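PDB 1N9W: aspartate--tRNA(Asp/Asn) ligase from Thermus thermophilus, which catalyses the ATP-dependent attachment of aspartate to both tRNA(Asp) and tRNA(Asn), by way of an aspartyl-adenylate intermediate. Local coordinates for residues D251-L256 with K400-P405; F135-D140 with L238-E243. All coordinates share one frame; numbering follows the deposited sequence.

Interaction 1: D251-L256 with K400-P405; sequences DEIRLL and KLLGLP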
ATOM      1  N   ASP B 251      -6.453  -1.557  21.159  1.00 28.45           N
ATOM      2  CA  ASP B 251      -5.582  -1.192  22.272  1.00 28.76           C
ATOM      3  C   ASP B 251      -4.903   0.150  22.073  1.00 28.66           C
ATOM      4  O   ASP B 251      -4.773   0.933  23.016  1.00 29.65           O
ATOM      5  CB  ASP B 251      -4.523  -2.269  22.501  1.00 29.97           C
ATOM      6  CG  ASP B 251      -5.128  -3.584  22.920  1.00 31.97           C
ATOM      7  OD1 ASP B 251      -6.211  -3.561  23.551  1.00 32.88           O
ATOM      8  OD2 ASP B 251      -4.526  -4.647  22.639  1.00 32.20           O
ATOM      9  N   GLU B 252      -4.456   0.409  20.851  1.00 27.12           N
ATOM     10  CA  GLU B 252      -3.803   1.667  20.541  1.00 26.58           C
ATOM     11  C   GLU B 252      -4.792   2.821  20.736  1.00 27.45           C
ATOM     12  O   GLU B 252      -4.473   3.852  21.340  1.00 26.19           O
ATOM     13  CB  GLU B 252      -3.293   1.661  19.091  1.00 25.43           C
ATOM     14  CG  GLU B 252      -1.972   0.920  18.834  1.00 25.73           C
ATOM     15  CD  GLU B 252      -2.080  -0.610  18.900  1.00 25.84           C
ATOM     16  OE1 GLU B 252      -3.165  -1.162  18.637  1.00 25.50           O
ATOM     17  OE2 GLU B 252      -1.058  -1.252  19.189  1.00 27.66           O
ATOM     18  N   ILE B 253      -6.003   2.645  20.229  1.00 27.53           N
ATOM     19  CA  ILE B 253      -7.016   3.681  20.354  1.00 29.68           C
ATOM     20  C   ILE B 253      -7.311   3.977  21.824  1.00 32.46           C
ATOM     21  O   ILE B 253      -7.319   5.138  22.239  1.00 32.43           O
ATOM     22  CB  ILE B 253      -8.289   3.262  19.616  1.00 27.94           C
ATOM     23  CG1 ILE B 253      -8.008   3.290  18.108  1.00 26.10           C
ATOM     24  CG2 ILE B 253      -9.446   4.179  19.995  1.00 28.51           C
ATOM     25  CD1 ILE B 253      -9.047   2.589  17.265  1.00 25.87           C
ATOM     26  N   ARG B 254      -7.535   2.926  22.607  1.00 34.17           N
ATOM     27  CA  ARG B 254      -7.815   3.093  24.027  1.00 35.20           C
ATOM     28  C   ARG B 254      -6.624   3.675  24.785  1.00 36.42           C
ATOM     29  O   ARG B 254      -6.791   4.519  25.666  1.00 37.82           O
ATOM     30  CB  ARG B 254      -8.224   1.757  24.644  1.00 35.82           C
ATOM     31  CG  ARG B 254      -9.632   1.321  24.280  1.00 37.63           C
ATOM     32  CD  ARG B 254     -10.034   0.091  25.073  1.00 40.34           C
ATOM     33  NE  ARG B 254      -9.357  -1.122  24.601  1.00 40.15           N
ATOM     34  CZ  ARG B 254      -9.667  -1.751  23.473  1.00 40.69           C
ATOM     35  NH1 ARG B 254     -10.641  -1.283  22.699  1.00 41.51           N
ATOM     36  NH2 ARG B 254      -9.016  -2.851  23.122  1.00 39.93           N
ATOM     37  N   LEU B 255      -5.422   3.228  24.443  1.00 36.08           N
ATOM     38  CA  LEU B 255      -4.218   3.717  25.110  1.00 35.29           C
ATOM     39  C   LEU B 255      -4.085   5.235  24.969  1.00 35.82           C
ATOM     40  O   LEU B 255      -3.755   5.930  25.928  1.00 36.38           O
ATOM     41  CB  LEU B 255      -2.991   3.026  24.516  1.00 35.77           C
ATOM     42  CG  LEU B 255      -1.622   3.598  24.888  1.00 35.19           C
ATOM     43  CD1 LEU B 255      -1.286   3.246  26.333  1.00 36.08           C
ATOM     44  CD2 LEU B 255      -0.581   3.044  23.934  1.00 33.35           C
ATOM     45  N   LEU B 256      -4.343   5.749  23.769  1.00 36.22           N
ATOM     46  CA  LEU B 256      -4.246   7.188  23.537  1.00 37.60           C
ATOM     47  C   LEU B 256      -5.483   7.884  24.101  1.00 38.11           C
ATOM     48  O   LEU B 256      -5.580   9.109  24.093  1.00 36.92           O
ATOM     49  CB  LEU B 256      -4.104   7.470  22.035  1.00 37.04           C
ATOM     50  CG  LEU B 256      -2.885   6.850  21.341  1.00 36.28           C
ATOM     51  CD1 LEU B 256      -3.009   6.977  19.836  1.00 33.86           C
ATOM     52  CD2 LEU B 256      -1.620   7.523  21.833  1.00 34.42           C
ATOM     53  N   LYS B 400      -6.577  13.977  13.847  1.00 32.61           N
ATOM     54  CA  LYS B 400      -7.846  14.390  14.412  1.00 33.20           C
ATOM     55  C   LYS B 400      -8.623  13.253  15.060  1.00 32.81           C
ATOM     56  O   LYS B 400      -9.342  13.459  16.041  1.00 33.70           O
ATOM     57  CB  LYS B 400      -8.689  15.086  13.337  1.00 33.58           C
ATOM     58  CG  LYS B 400      -8.295  16.539  13.149  1.00 37.04           C
ATOM     59  CD  LYS B 400      -8.572  17.310  14.442  1.00 38.41           C
ATOM     60  CE  LYS B 400      -8.012  18.713  14.409  1.00 40.80           C
ATOM     61  NZ  LYS B 400      -8.417  19.473  15.619  1.00 43.21           N
ATOM     62  N   LEU B 401      -8.464  12.048  14.529  1.00 32.32           N
ATOM     63  CA  LEU B 401      -9.155  10.877  15.068  1.00 30.03           C
ATOM     64  C   LEU B 401      -8.640  10.533  16.459  1.00 30.07           C
ATOM     65  O   LEU B 401      -9.407  10.144  17.337  1.00 28.91           O
ATOM     66  CB  LEU B 401      -8.937   9.673  14.151  1.00 31.42           C
ATOM     67  CG  LEU B 401      -9.656   8.371  14.511  1.00 32.22           C
ATOM     68  CD1 LEU B 401     -11.147   8.536  14.269  1.00 32.32           C
ATOM     69  CD2 LEU B 401      -9.124   7.224  13.651  1.00 33.14           C
ATOM     70  N   LEU B 402      -7.333  10.675  16.653  1.00 29.67           N
ATOM     71  CA  LEU B 402      -6.720  10.333  17.929  1.00 30.87           C
ATOM     72  C   LEU B 402      -6.508  11.499  18.892  1.00 31.68           C
ATOM     73  O   LEU B 402      -5.959  11.314  19.981  1.00 30.42           O
ATOM     74  CB  LEU B 402      -5.387   9.626  17.672  1.00 30.62           C
ATOM     75  CG  LEU B 402      -5.535   8.366  16.819  1.00 30.74           C
ATOM     76  CD1 LEU B 402      -4.173   7.789  16.481  1.00 27.44           C
ATOM     77  CD2 LEU B 402      -6.390   7.359  17.566  1.00 30.90           C
ATOM     78  N   GLY B 403      -6.936  12.694  18.492  1.00 31.95           N
ATOM     79  CA  GLY B 403      -6.788  13.861  19.343  1.00 33.47           C
ATOM     80  C   GLY B 403      -5.338  14.202  19.609  1.00 36.06           C
ATOM     81  O   GLY B 403      -4.958  14.523  20.733  1.00 35.79           O
ATOM     82  N   LEU B 404      -4.519  14.145  18.568  1.00 37.96           N
ATOM     83  CA  LEU B 404      -3.101  14.432  18.719  1.00 41.08           C
ATOM     84  C   LEU B 404      -2.793  15.915  18.534  1.00 43.02           C
ATOM     85  O   LEU B 404      -3.501  16.621  17.813  1.00 42.89           O
ATOM     86  CB  LEU B 404      -2.306  13.603  17.706  1.00 39.80           C
ATOM     87  CG  LEU B 404      -2.707  12.125  17.614  1.00 41.03           C
ATOM     88  CD1 LEU B 404      -2.049  11.492  16.401  1.00 39.48           C
ATOM     89  CD2 LEU B 404      -2.324  11.398  18.885  1.00 38.67           C
ATOM     90  N   PRO B 405      -1.733  16.404  19.195  1.00 44.53           N
ATOM     91  CA  PRO B 405      -1.303  17.800  19.119  1.00 45.70           C
ATOM     92  C   PRO B 405      -1.247  18.307  17.684  1.00 46.26           C
ATOM     93  O   PRO B 405      -2.066  19.128  17.275  1.00 46.28           O
ATOM     94  CB  PRO B 405       0.076  17.766  19.763  1.00 46.05           C
ATOM     95  CG  PRO B 405      -0.102  16.739  20.832  1.00 46.15           C
ATOM     96  CD  PRO B 405      -0.873  15.643  20.123  1.00 45.29           C
TER
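Leu255 N donates a hydrogen bond to Asp251 O at 2.8 Å in the last full turn of helix 250-255, and one residue later Leu256 meets Leu402 of the other segment. Leu402 lies near the C-terminal end of the helix that follows strand 387-393, a strand-helix pair that, judged from the fold, is probably motif 3 of the class II synthetase catalytic domain. No hydrogen bond crosses between 251-256 and 400-405; the meeting is wholly apolar, as suits a buried junction of two helix ends. In both leucines CB points toward the other segment, and a chi1 of about -60° sets CG beside the backbone N, with the CD1 methyls meeting. The two side chains meet at a slant, and CD1 of Leu256 does all the close touching. Ile253 CG1 lies a loose 4.4 Å from Leu402 CD2, and its side chain packs on Ala245 and Leu246 of helix 227-248 and on Trp260. Gly403, with phi 63°, is the first residue to leave helical geometry after Leu402, a conformation that glycine adopts more easily than other residues. On the exposed side, Arg254 NH2 forms a salt bridge with Asp251 OD1 at 2.9 Å, meeting it from above the carboxylate plane. Leu256 CD1 lies 3.6 Å from Leu402 CD1 and 4.1 Å from Leu402 CD2.

Interaction 2: F135-D140 with L238-E243; sequences FRRYLD and LAEMLE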
ATOM      1  N   PHE B 135      -8.981   1.029   4.050  1.00 22.40           N
ATOM      2  CA  PHE B 135      -9.119   1.806   2.825  1.00 22.79           C
ATOM      3  C   PHE B 135      -9.044   0.888   1.609  1.00 24.89           C
ATOM      4  O   PHE B 135      -9.941   0.884   0.768  1.00 24.41           O
ATOM      5  CB  PHE B 135      -7.992   2.834   2.772  1.00 23.37           C
ATOM      6  CG  PHE B 135      -7.985   3.683   1.540  1.00 23.71           C
ATOM      7  CD1 PHE B 135      -8.866   4.757   1.412  1.00 23.99           C
ATOM      8  CD2 PHE B 135      -7.087   3.423   0.507  1.00 23.11           C
ATOM      9  CE1 PHE B 135      -8.844   5.560   0.279  1.00 23.73           C
ATOM     10  CE2 PHE B 135      -7.058   4.219  -0.631  1.00 22.89           C
ATOM     11  CZ  PHE B 135      -7.937   5.292  -0.752  1.00 24.07           C
ATOM     12  N   ARG B 136      -7.966   0.106   1.530  1.00 25.05           N
ATOM     13  CA  ARG B 136      -7.758  -0.813   0.414  1.00 24.94           C
ATOM     14  C   ARG B 136      -8.777  -1.960   0.352  1.00 24.82           C
ATOM     15  O   ARG B 136      -9.172  -2.383  -0.737  1.00 24.53           O
ATOM     16  CB  ARG B 136      -6.340  -1.401   0.462  1.00 23.37           C
ATOM     17  CG  ARG B 136      -5.209  -0.377   0.423  1.00 23.01           C
ATOM     18  CD  ARG B 136      -3.950  -0.995  -0.206  1.00 23.03           C
ATOM     19  NE  ARG B 136      -2.737  -0.184  -0.041  1.00 19.30           N
ATOM     20  CZ  ARG B 136      -1.993  -0.157   1.060  1.00 18.59           C
ATOM     21  NH1 ARG B 136      -2.330  -0.902   2.108  1.00 15.79           N
ATOM     22  NH2 ARG B 136      -0.911   0.618   1.116  1.00 16.03           N
ATOM     23  N   ARG B 137      -9.191  -2.465   1.512  1.00 26.01           N
ATOM     24  CA  ARG B 137     -10.152  -3.560   1.566  1.00 26.48           C
ATOM     25  C   ARG B 137     -11.497  -3.114   0.999  1.00 26.34           C
ATOM     26  O   ARG B 137     -12.023  -3.744   0.084  1.00 25.36           O
ATOM     27  CB  ARG B 137     -10.350  -4.043   3.012  1.00 28.67           C
ATOM     28  CG  ARG B 137     -10.972  -5.441   3.136  1.00 33.78           C
ATOM     29  CD  ARG B 137     -11.603  -5.720   4.508  1.00 39.44           C
ATOM     30  NE  ARG B 137     -10.673  -5.759   5.642  1.00 45.22           N
ATOM     31  CZ  ARG B 137      -9.661  -6.617   5.781  1.00 47.90           C
ATOM     32  NH1 ARG B 137      -9.422  -7.525   4.846  1.00 51.56           N
ATOM     33  NH2 ARG B 137      -8.903  -6.589   6.871  1.00 45.80           N
ATOM     34  N   TYR B 138     -12.047  -2.027   1.532  1.00 25.61           N
ATOM     35  CA  TYR B 138     -13.340  -1.547   1.058  1.00 26.67           C
ATOM     36  C   TYR B 138     -13.343  -1.339  -0.448  1.00 25.21           C
ATOM     37  O   TYR B 138     -14.236  -1.814  -1.137  1.00 24.16           O
ATOM     38  CB  TYR B 138     -13.737  -0.231   1.743  1.00 28.41           C
ATOM     39  CG  TYR B 138     -15.028   0.333   1.181  1.00 30.24           C
ATOM     40  CD1 TYR B 138     -16.268  -0.212   1.532  1.00 31.59           C
ATOM     41  CD2 TYR B 138     -15.002   1.344   0.216  1.00 32.60           C
ATOM     42  CE1 TYR B 138     -17.447   0.225   0.921  1.00 33.06           C
ATOM     43  CE2 TYR B 138     -16.171   1.787  -0.401  1.00 34.22           C
ATOM     44  CZ  TYR B 138     -17.390   1.219  -0.041  1.00 33.43           C
ATOM     45  OH  TYR B 138     -18.541   1.628  -0.664  1.00 33.85           O
ATOM     46  N   LEU B 139     -12.338  -0.634  -0.956  1.00 25.48           N
ATOM     47  CA  LEU B 139     -12.260  -0.375  -2.388  1.00 25.15           C
ATOM     48  C   LEU B 139     -12.028  -1.652  -3.207  1.00 25.88           C
ATOM     49  O   LEU B 139     -12.625  -1.815  -4.276  1.00 27.89           O
ATOM     50  CB  LEU B 139     -11.175   0.672  -2.675  1.00 21.24           C
ATOM     51  CG  LEU B 139     -11.472   2.073  -2.087  1.00 22.68           C
ATOM     52  CD1 LEU B 139     -10.229   2.953  -2.178  1.00 17.68           C
ATOM     53  CD2 LEU B 139     -12.661   2.723  -2.828  1.00 19.59           C
ATOM     54  N   ASP B 140     -11.171  -2.555  -2.727  1.00 26.09           N
ATOM     55  CA  ASP B 140     -10.932  -3.817  -3.447  1.00 27.82           C
ATOM     56  C   ASP B 140     -12.250  -4.589  -3.584  1.00 27.49           C
ATOM     57  O   ASP B 140     -12.516  -5.177  -4.625  1.00 28.16           O
ATOM     58  CB  ASP B 140      -9.923  -4.720  -2.708  1.00 26.70           C
ATOM     59  CG  ASP B 140      -8.466  -4.292  -2.907  1.00 29.77           C
ATOM     60  OD1 ASP B 140      -8.173  -3.519  -3.853  1.00 27.66           O
ATOM     61  OD2 ASP B 140      -7.606  -4.756  -2.115  1.00 28.12           O
ATOM     62  N   LEU B 238     -14.909   5.574   4.653  1.00 32.64           N
ATOM     63  CA  LEU B 238     -14.504   6.003   5.988  1.00 32.39           C
ATOM     64  C   LEU B 238     -15.026   5.093   7.081  1.00 32.52           C
ATOM     65  O   LEU B 238     -14.306   4.780   8.035  1.00 32.33           O
ATOM     66  CB  LEU B 238     -14.984   7.425   6.261  1.00 33.67           C
ATOM     67  CG  LEU B 238     -14.171   8.527   5.587  1.00 33.64           C
ATOM     68  CD1 LEU B 238     -14.994   9.795   5.514  1.00 33.63           C
ATOM     69  CD2 LEU B 238     -12.878   8.739   6.355  1.00 32.61           C
ATOM     70  N   ALA B 239     -16.280   4.673   6.954  1.00 31.61           N
ATOM     71  CA  ALA B 239     -16.889   3.795   7.952  1.00 31.65           C
ATOM     72  C   ALA B 239     -16.073   2.519   8.062  1.00 29.93           C
ATOM     73  O   ALA B 239     -15.828   2.016   9.158  1.00 29.50           O
ATOM     74  CB  ALA B 239     -18.338   3.467   7.550  1.00 31.64           C
ATOM     75  N   GLU B 240     -15.658   1.994   6.917  1.00 30.60           N
ATOM     76  CA  GLU B 240     -14.851   0.779   6.889  1.00 31.54           C
ATOM     77  C   GLU B 240     -13.497   1.036   7.560  1.00 29.58           C
ATOM     78  O   GLU B 240     -13.078   0.283   8.435  1.00 29.21           O
ATOM     79  CB  GLU B 240     -14.641   0.339   5.439  1.00 36.13           C
ATOM     80  CG  GLU B 240     -13.773  -0.901   5.263  1.00 41.97           C
ATOM     81  CD  GLU B 240     -14.578  -2.123   4.892  1.00 46.20           C
ATOM     82  OE1 GLU B 240     -15.692  -1.953   4.341  1.00 48.90           O
ATOM     83  OE2 GLU B 240     -14.098  -3.260   5.131  1.00 48.79           O
ATOM     84  N   MET B 241     -12.828   2.109   7.145  1.00 28.39           N
ATOM     85  CA  MET B 241     -11.522   2.468   7.685  1.00 28.55           C
ATOM     86  C   MET B 241     -11.537   2.511   9.223  1.00 29.62           C
ATOM     87  O   MET B 241     -10.705   1.874   9.876  1.00 29.19           O
ATOM     88  CB  MET B 241     -11.069   3.803   7.079  1.00 24.68           C
ATOM     89  CG  MET B 241     -10.749   3.717   5.585  1.00 23.48           C
ATOM     90  SD  MET B 241     -10.662   5.351   4.784  1.00 14.25           S
ATOM     91  CE  MET B 241      -9.147   5.856   5.399  1.00 16.69           C
ATOM     92  N   LEU B 242     -12.491   3.243   9.794  1.00 31.19           N
ATOM     93  CA  LEU B 242     -12.631   3.356  11.244  1.00 32.20           C
ATOM     94  C   LEU B 242     -12.921   2.012  11.906  1.00 31.20           C
ATOM     95  O   LEU B 242     -12.440   1.729  13.008  1.00 31.12           O
ATOM     96  CB  LEU B 242     -13.751   4.346  11.578  1.00 31.87           C
ATOM     97  CG  LEU B 242     -13.339   5.828  11.617  1.00 36.08           C
ATOM     98  CD1 LEU B 242     -12.563   6.203  10.361  1.00 35.54           C
ATOM     99  CD2 LEU B 242     -14.587   6.692  11.753  1.00 36.86           C
ATOM    100  N   GLU B 243     -13.705   1.188  11.225  1.00 31.03           N
ATOM    101  CA  GLU B 243     -14.068  -0.134  11.734  1.00 32.05           C
ATOM    102  C   GLU B 243     -12.822  -1.017  11.849  1.00 30.75           C
ATOM    103  O   GLU B 243     -12.656  -1.751  12.819  1.00 28.91           O
ATOM    104  CB  GLU B 243     -15.071  -0.783  10.783  1.00 36.00           C
ATOM    105  CG  GLU B 243     -15.818  -1.954  11.378  1.00 41.75           C
ATOM    106  CD  GLU B 243     -16.779  -1.511  12.455  1.00 46.75           C
ATOM    107  OE1 GLU B 243     -17.493  -0.503  12.231  1.00 49.52           O
ATOM    108  OE2 GLU B 243     -16.836  -2.165  13.521  1.00 48.83           O
TER
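Met241 and Phe135 form the sulfur-aromatic part of this helix crossing: SD sits at the ring edge, 5.2 Å from the centroid of the Phe135 ring and 3.9 Å from its CD1. The flexible thioether, bent at chi3, lies side by side with the ring, while Met241 CG packs against Phe135 N at 3.6 Å. Leu139 CD1 sits over one face of the ring, offset toward its rim. Apolar and polar surface mix at Tyr138, whose CB touches Glu240 CG at 3.6 Å and whose CD1 edge meets Glu240 OE1 at 3.4 Å. The charged groups come next. With CG anti to the backbone N (chi1 178°) and a bend at chi2, Glu240 reaches across to Tyr138 and Arg137. OE1 forms a salt bridge with Arg141; OE2 touches Arg137 CD at 3.6 Å and stands 4.3 Å from Arg137 NE, beyond salt-bridge range. Were Glu240 replaced by alanine, Arg141 would probably lose this carboxylate partner and a gap would be likely beside Tyr138 CB. The helix axes approach to 8.6 Å and cross steeply, at 136° between their N-to-C directions. Arg136 and Asp140 form salt bridges with Glu146 and Arg133 of the second subunit, consistent with 119-141 being the long motif 1 helix of the class II dimer interface.

In the fold
Helix 227-248, used by interaction 2, runs on almost directly into helix 250-255, used by interaction 1, so the two contacts follow each other along the catalytic domain. Their centres are 19 Å apart and their nearest atoms about 4 Å, without touching. Trp260 helps to join them: Leu242 packs on it from the 238-243 segment, Ile253 and Leu401 from interaction 1. Both lie near residues predicted to bind ATP. The Met241 side chain is about 7 Å from that of Ala394, and Leu402's about 10 Å from that of Glu395, whereas Phe135 lies about 12 Å from Arg352, a predicted aspartate-binding residue, again measured between side chains.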